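Local structure of 4-hydroxy-tetrahydrodipicolinate synthase (Aquifex aeolicus, 2EHH) at residues A[51-63]-A[86-98]. The protein probably catalyses the condensation of pyruvate with aspartate beta-semialdehyde to 4-hydroxy-tetrahydrodipicolinate, a step of lysine biosynthesis through diaminopimelate. Sequence-based numbering, arbitrary orientation.
Sequences TFEEHEKVIEFAV and HLTAHAKEVGADG
Two donors grip the carbonyl oxygen of Glu56: Glu60 N, as the ordinary bond of its own helix, and His90 NE2 from the neighbouring helix, at 3.0 Å from Glu56 O with an N-H...O angle of 153°. They come from opposite faces of the carbonyl plane, and the imidazole meets the oxygen from the flank, the C=O...N angle being only 102°. Histidine suits this place because it is long enough to span the gap, flat enough to lie against a helix and able to donate at its far end. With CG anti to the backbone N, the ring of His90 reaches across, and Glu56 CB sits over one face, off-centre on the NE2 side and 3.3 Å from the centroid, a CH-pi contact.

The helices 52-66 and 81-93 are successive outer helices of the TIM barrel, joined through strand 71-75; their segments run nearly parallel, with axes that come within 9.7 Å at their closest and a crossing angle of -22°. Leu87, itself buried, spreads its two methyls: CD1 lies 4.0 Å from CE1 of the exposed Phe52, while CD2 meets the buried ring of His55. Ile59, buried and also touching Ala74 of that strand, sends CG2 to within 3.8 Å of Val94 CG2, the two branched chains crossing at about a right angle; the small Ala91 lets this methyl come near the helix backbone at its CA, and the methyl of Ala96 packs on it from the following turn.

Val94 places its other methyl, CG1, alongside the extended chain of Glu60, touching CB, CG and the carboxylate oxygen OE2. Gly95, with positive phi, is the C-prime residue of a Schellman motif, where a side chain would collide with the preceding carbonyl oxygen. Val63 packs against this turn, its CG2 3.8 Å from Ala96 N.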
loop_
_atom_site.group_PDB
_atom_site.type_symbol
_atom_site.label_atom_id
_atom_site.label_comp_id
_atom_site.label_asym_id
_atom_site.label_seq_id
_atom_site.Cartn_x
_atom_site.Cartn_y
_atom_site.Cartn_z
ATOM N N THR A 51 -24.545 7.536 20.980
ATOM C CA THR A 51 -25.828 7.617 20.300
ATOM C C THR A 51 -25.983 9.040 19.786
ATOM O O THR A 51 -25.372 9.965 20.316
ATOM C CB THR A 51 -26.996 7.316 21.248
ATOM O OG1 THR A 51 -27.183 8.423 22.135
ATOM C CG2 THR A 51 -26.707 6.067 22.066
ATOM N N PHE A 52 -26.796 9.203 18.748
ATOM C CA PHE A 52 -27.046 10.511 18.157
ATOM C C PHE A 52 -27.437 11.515 19.240
ATOM O O PHE A 52 -27.051 12.685 19.188
ATOM C CB PHE A 52 -28.167 10.400 17.121
ATOM C CG PHE A 52 -28.648 11.722 16.602
ATOM C CD1 PHE A 52 -27.928 12.413 15.633
ATOM C CD2 PHE A 52 -29.820 12.286 17.100
ATOM C CE1 PHE A 52 -28.369 13.652 15.167
ATOM C CE2 PHE A 52 -30.268 13.520 16.644
ATOM C CZ PHE A 52 -29.542 14.205 15.676
ATOM N N GLU A 53 -28.196 11.048 20.225
ATOM C CA GLU A 53 -28.639 11.906 21.316
ATOM C C GLU A 53 -27.508 12.248 22.284
ATOM O O GLU A 53 -27.470 13.349 22.840
ATOM C CB GLU A 53 -29.793 11.242 22.068
ATOM C CG GLU A 53 -30.169 11.933 23.364
ATOM C CD GLU A 53 -31.463 11.401 23.951
ATOM O OE1 GLU A 53 -31.610 10.164 24.050
ATOM O OE2 GLU A 53 -32.331 12.223 24.320
ATOM N N GLU A 54 -26.596 11.306 22.502
ATOM C CA GLU A 54 -25.474 11.570 23.393
ATOM C C GLU A 54 -24.596 12.614 22.714
ATOM O O GLU A 54 -24.015 13.468 23.383
ATOM C CB GLU A 54 -24.680 10.285 23.673
ATOM C CG GLU A 54 -25.401 9.314 24.601
ATOM C CD GLU A 54 -24.664 7.995 24.769
ATOM O OE1 GLU A 54 -24.208 7.437 23.749
ATOM O OE2 GLU A 54 -24.552 7.511 25.919
ATOM N N HIS A 55 -24.512 12.547 21.386
ATOM C CA HIS A 55 -23.727 13.511 20.619
ATOM C C HIS A 55 -24.243 14.918 20.884
ATOM O O HIS A 55 -23.475 15.822 21.206
ATOM C CB HIS A 55 -23.836 13.256 19.111
ATOM C CG HIS A 55 -22.724 12.431 18.543
ATOM N ND1 HIS A 55 -22.639 11.067 18.721
ATOM C CD2 HIS A 55 -21.665 12.775 17.770
ATOM C CE1 HIS A 55 -21.580 10.605 18.082
ATOM N NE2 HIS A 55 -20.971 11.621 17.496
ATOM N N GLU A 56 -25.550 15.109 20.733
ATOM C CA GLU A 56 -26.114 16.432 20.947
ATOM C C GLU A 56 -26.040 16.882 22.401
ATOM O O GLU A 56 -25.841 18.065 22.672
ATOM C CB GLU A 56 -27.553 16.500 20.410
ATOM C CG GLU A 56 -28.523 15.475 20.940
ATOM C CD GLU A 56 -29.778 15.384 20.077
ATOM O OE1 GLU A 56 -30.018 16.304 19.262
ATOM O OE2 GLU A 56 -30.528 14.393 20.217
ATOM N N LYS A 57 -26.158 15.944 23.335
ATOM C CA LYS A 57 -26.091 16.279 24.756
ATOM C C LYS A 57 -24.668 16.690 25.155
ATOM O O LYS A 57 -24.473 17.639 25.920
ATOM C CB LYS A 57 -26.540 15.085 25.599
ATOM C CG LYS A 57 -26.691 15.373 27.091
ATOM C CD LYS A 57 -27.817 16.364 27.372
ATOM C CE LYS A 57 -28.111 16.472 28.867
ATOM N NZ LYS A 57 -26.896 16.772 29.683
ATOM N N VAL A 58 -23.675 15.973 24.640
ATOM C CA VAL A 58 -22.284 16.286 24.953
ATOM C C VAL A 58 -21.884 17.637 24.370
ATOM O O VAL A 58 -21.206 18.427 25.028
ATOM C CB VAL A 58 -21.331 15.190 24.421
ATOM C CG1 VAL A 58 -19.891 15.691 24.417
ATOM C CG2 VAL A 58 -21.443 13.951 25.301
ATOM N N ILE A 59 -22.301 17.900 23.136
ATOM C CA ILE A 59 -21.981 19.163 22.490
ATOM C C ILE A 59 -22.626 20.309 23.272
ATOM O O ILE A 59 -21.968 21.285 23.634
ATOM C CB ILE A 59 -22.488 19.183 21.033
ATOM C CG1 ILE A 59 -21.745 18.121 20.211
ATOM C CG2 ILE A 59 -22.271 20.565 20.417
ATOM C CD1 ILE A 59 -22.334 17.888 18.820
ATOM N N GLU A 60 -23.918 20.177 23.542
ATOM C CA GLU A 60 -24.649 21.197 24.281
ATOM C C GLU A 60 -24.009 21.422 25.654
ATOM O O GLU A 60 -23.851 22.560 26.103
ATOM C CB GLU A 60 -26.107 20.764 24.417
ATOM C CG GLU A 60 -26.989 21.720 25.179
ATOM C CD GLU A 60 -28.452 21.337 25.081
ATOM O OE1 GLU A 60 -28.776 20.158 25.345
ATOM O OE2 GLU A 60 -29.274 22.215 24.743
ATOM N N PHE A 61 -23.622 20.331 26.306
ATOM C CA PHE A 61 -22.987 20.393 27.622
ATOM C C PHE A 61 -21.628 21.099 27.579
ATOM O O PHE A 61 -21.320 21.936 28.430
ATOM C CB PHE A 61 -22.793 18.978 28.174
ATOM C CG PHE A 61 -22.055 18.930 29.482
ATOM C CD1 PHE A 61 -22.709 19.209 30.676
ATOM C CD2 PHE A 61 -20.700 18.622 29.520
ATOM C CE1 PHE A 61 -22.024 19.179 31.890
ATOM C CE2 PHE A 61 -20.006 18.590 30.728
ATOM C CZ PHE A 61 -20.669 18.868 31.914
ATOM N N ALA A 62 -20.808 20.745 26.594
ATOM C CA ALA A 62 -19.481 21.338 26.460
ATOM C C ALA A 62 -19.566 22.841 26.229
ATOM O O ALA A 62 -18.797 23.605 26.807
ATOM C CB ALA A 62 -18.720 20.677 25.311
ATOM N N VAL A 63 -20.496 23.263 25.378
ATOM C CA VAL A 63 -20.658 24.681 25.092
ATOM C C VAL A 63 -21.021 25.431 26.370
ATOM O O VAL A 63 -20.446 26.480 26.667
ATOM C CB VAL A 63 -21.748 24.914 24.016
ATOM C CG1 VAL A 63 -22.064 26.405 23.890
ATOM C CG2 VAL A 63 -21.272 24.371 22.676
ATOM N N HIS A 86 -28.250 17.510 9.953
ATOM C CA HIS A 86 -28.997 17.672 11.193
ATOM C C HIS A 86 -28.112 17.888 12.412
ATOM O O HIS A 86 -28.359 18.790 13.208
ATOM C CB HIS A 86 -29.918 16.471 11.430
ATOM C CG HIS A 86 -31.190 16.525 10.642
ATOM N ND1 HIS A 86 -32.306 15.783 10.974
ATOM C CD2 HIS A 86 -31.529 17.234 9.538
ATOM C CE1 HIS A 86 -33.275 16.035 10.113
ATOM N NE2 HIS A 86 -32.829 16.913 9.229
ATOM N N LEU A 87 -27.074 17.072 12.558
ATOM C CA LEU A 87 -26.180 17.205 13.701
ATOM C C LEU A 87 -25.399 18.515 13.646
ATOM O O LEU A 87 -25.140 19.137 14.673
ATOM C CB LEU A 87 -25.215 16.017 13.762
ATOM C CG LEU A 87 -24.390 15.890 15.043
ATOM C CD1 LEU A 87 -25.303 15.959 16.262
ATOM C CD2 LEU A 87 -23.622 14.575 15.026
ATOM N N THR A 88 -25.022 18.937 12.444
ATOM C CA THR A 88 -24.281 20.179 12.301
ATOM C C THR A 88 -25.220 21.345 12.631
ATOM O O THR A 88 -24.805 22.345 13.218
ATOM C CB THR A 88 -23.718 20.325 10.876
ATOM O OG1 THR A 88 -22.850 19.217 10.595
ATOM C CG2 THR A 88 -22.920 21.610 10.747
ATOM N N ALA A 89 -26.491 21.200 12.265
ATOM C CA ALA A 89 -27.486 22.233 12.553
ATOM C C ALA A 89 -27.602 22.376 14.068
ATOM O O ALA A 89 -27.663 23.490 14.597
ATOM C CB ALA A 89 -28.837 21.845 11.957
ATOM N N HIS A 90 -27.629 21.239 14.760
ATOM C CA HIS A 90 -27.723 21.221 16.216
ATOM C C HIS A 90 -26.550 21.965 16.851
ATOM O O HIS A 90 -26.739 22.799 17.739
ATOM C CB HIS A 90 -27.739 19.779 16.732
ATOM C CG HIS A 90 -27.639 19.673 18.222
ATOM N ND1 HIS A 90 -28.690 19.975 19.064
ATOM C CD2 HIS A 90 -26.600 19.337 19.023
ATOM C CE1 HIS A 90 -28.300 19.829 20.319
ATOM N NE2 HIS A 90 -27.036 19.443 20.322
ATOM N N ALA A 91 -25.339 21.650 16.399
ATOM C CA ALA A 91 -24.134 22.289 16.921
ATOM C C ALA A 91 -24.248 23.804 16.788
ATOM O O ALA A 91 -23.883 24.553 17.694
ATOM C CB ALA A 91 -22.904 21.782 16.165
ATOM N N LYS A 92 -24.751 24.241 15.642
ATOM C CA LYS A 92 -24.954 25.657 15.359
ATOM C C LYS A 92 -25.939 26.196 16.397
ATOM O O LYS A 92 -25.683 27.199 17.068
ATOM C CB LYS A 92 -25.529 25.796 13.946
ATOM C CG LYS A 92 -26.224 27.107 13.623
ATOM C CD LYS A 92 -25.252 28.241 13.433
ATOM C CE LYS A 92 -25.963 29.466 12.868
ATOM N NZ LYS A 92 -25.029 30.623 12.754
ATOM N N GLU A 93 -27.056 25.492 16.532
ATOM C CA GLU A 93 -28.117 25.854 17.464
ATOM C C GLU A 93 -27.685 26.039 18.911
ATOM O O GLU A 93 -28.105 26.996 19.566
ATOM C CB GLU A 93 -29.220 24.798 17.420
ATOM C CG GLU A 93 -30.107 24.878 16.200
ATOM C CD GLU A 93 -30.970 26.121 16.212
ATOM O OE1 GLU A 93 -31.684 26.333 17.217
ATOM O OE2 GLU A 93 -30.935 26.885 15.223
ATOM N N VAL A 94 -26.857 25.131 19.421
ATOM C CA VAL A 94 -26.433 25.220 20.811
ATOM C C VAL A 94 -25.195 26.069 21.093
ATOM O O VAL A 94 -24.697 26.079 22.218
ATOM C CB VAL A 94 -26.235 23.812 21.429
ATOM C CG1 VAL A 94 -27.531 23.020 21.330
ATOM C CG2 VAL A 94 -25.105 23.082 20.732
ATOM N N GLY A 95 -24.689 26.767 20.079
ATOM C CA GLY A 95 -23.547 27.642 20.297
ATOM C C GLY A 95 -22.132 27.150 20.059
ATOM O O GLY A 95 -21.178 27.787 20.515
ATOM N N ALA A 96 -21.967 26.035 19.357
ATOM C CA ALA A 96 -20.622 25.537 19.086
ATOM C C ALA A 96 -19.898 26.540 18.182
ATOM O O ALA A 96 -20.515 27.151 17.311
ATOM C CB ALA A 96 -20.696 24.167 18.406
ATOM N N ASP A 97 -18.594 26.707 18.388
ATOM C CA ASP A 97 -17.809 27.638 17.580
ATOM C C ASP A 97 -17.484 27.102 16.192
ATOM O O ASP A 97 -17.225 27.869 15.263
ATOM C CB ASP A 97 -16.512 27.993 18.302
ATOM C CG ASP A 97 -16.760 28.593 19.665
ATOM O OD1 ASP A 97 -16.581 27.880 20.677
ATOM O OD2 ASP A 97 -17.149 29.776 19.720
ATOM N N GLY A 98 -17.497 25.783 16.050
ATOM C CA GLY A 98 -17.208 25.188 14.759
ATOM C C GLY A 98 -17.654 23.743 14.712
ATOM O O GLY A 98 -17.958 23.150 15.748
#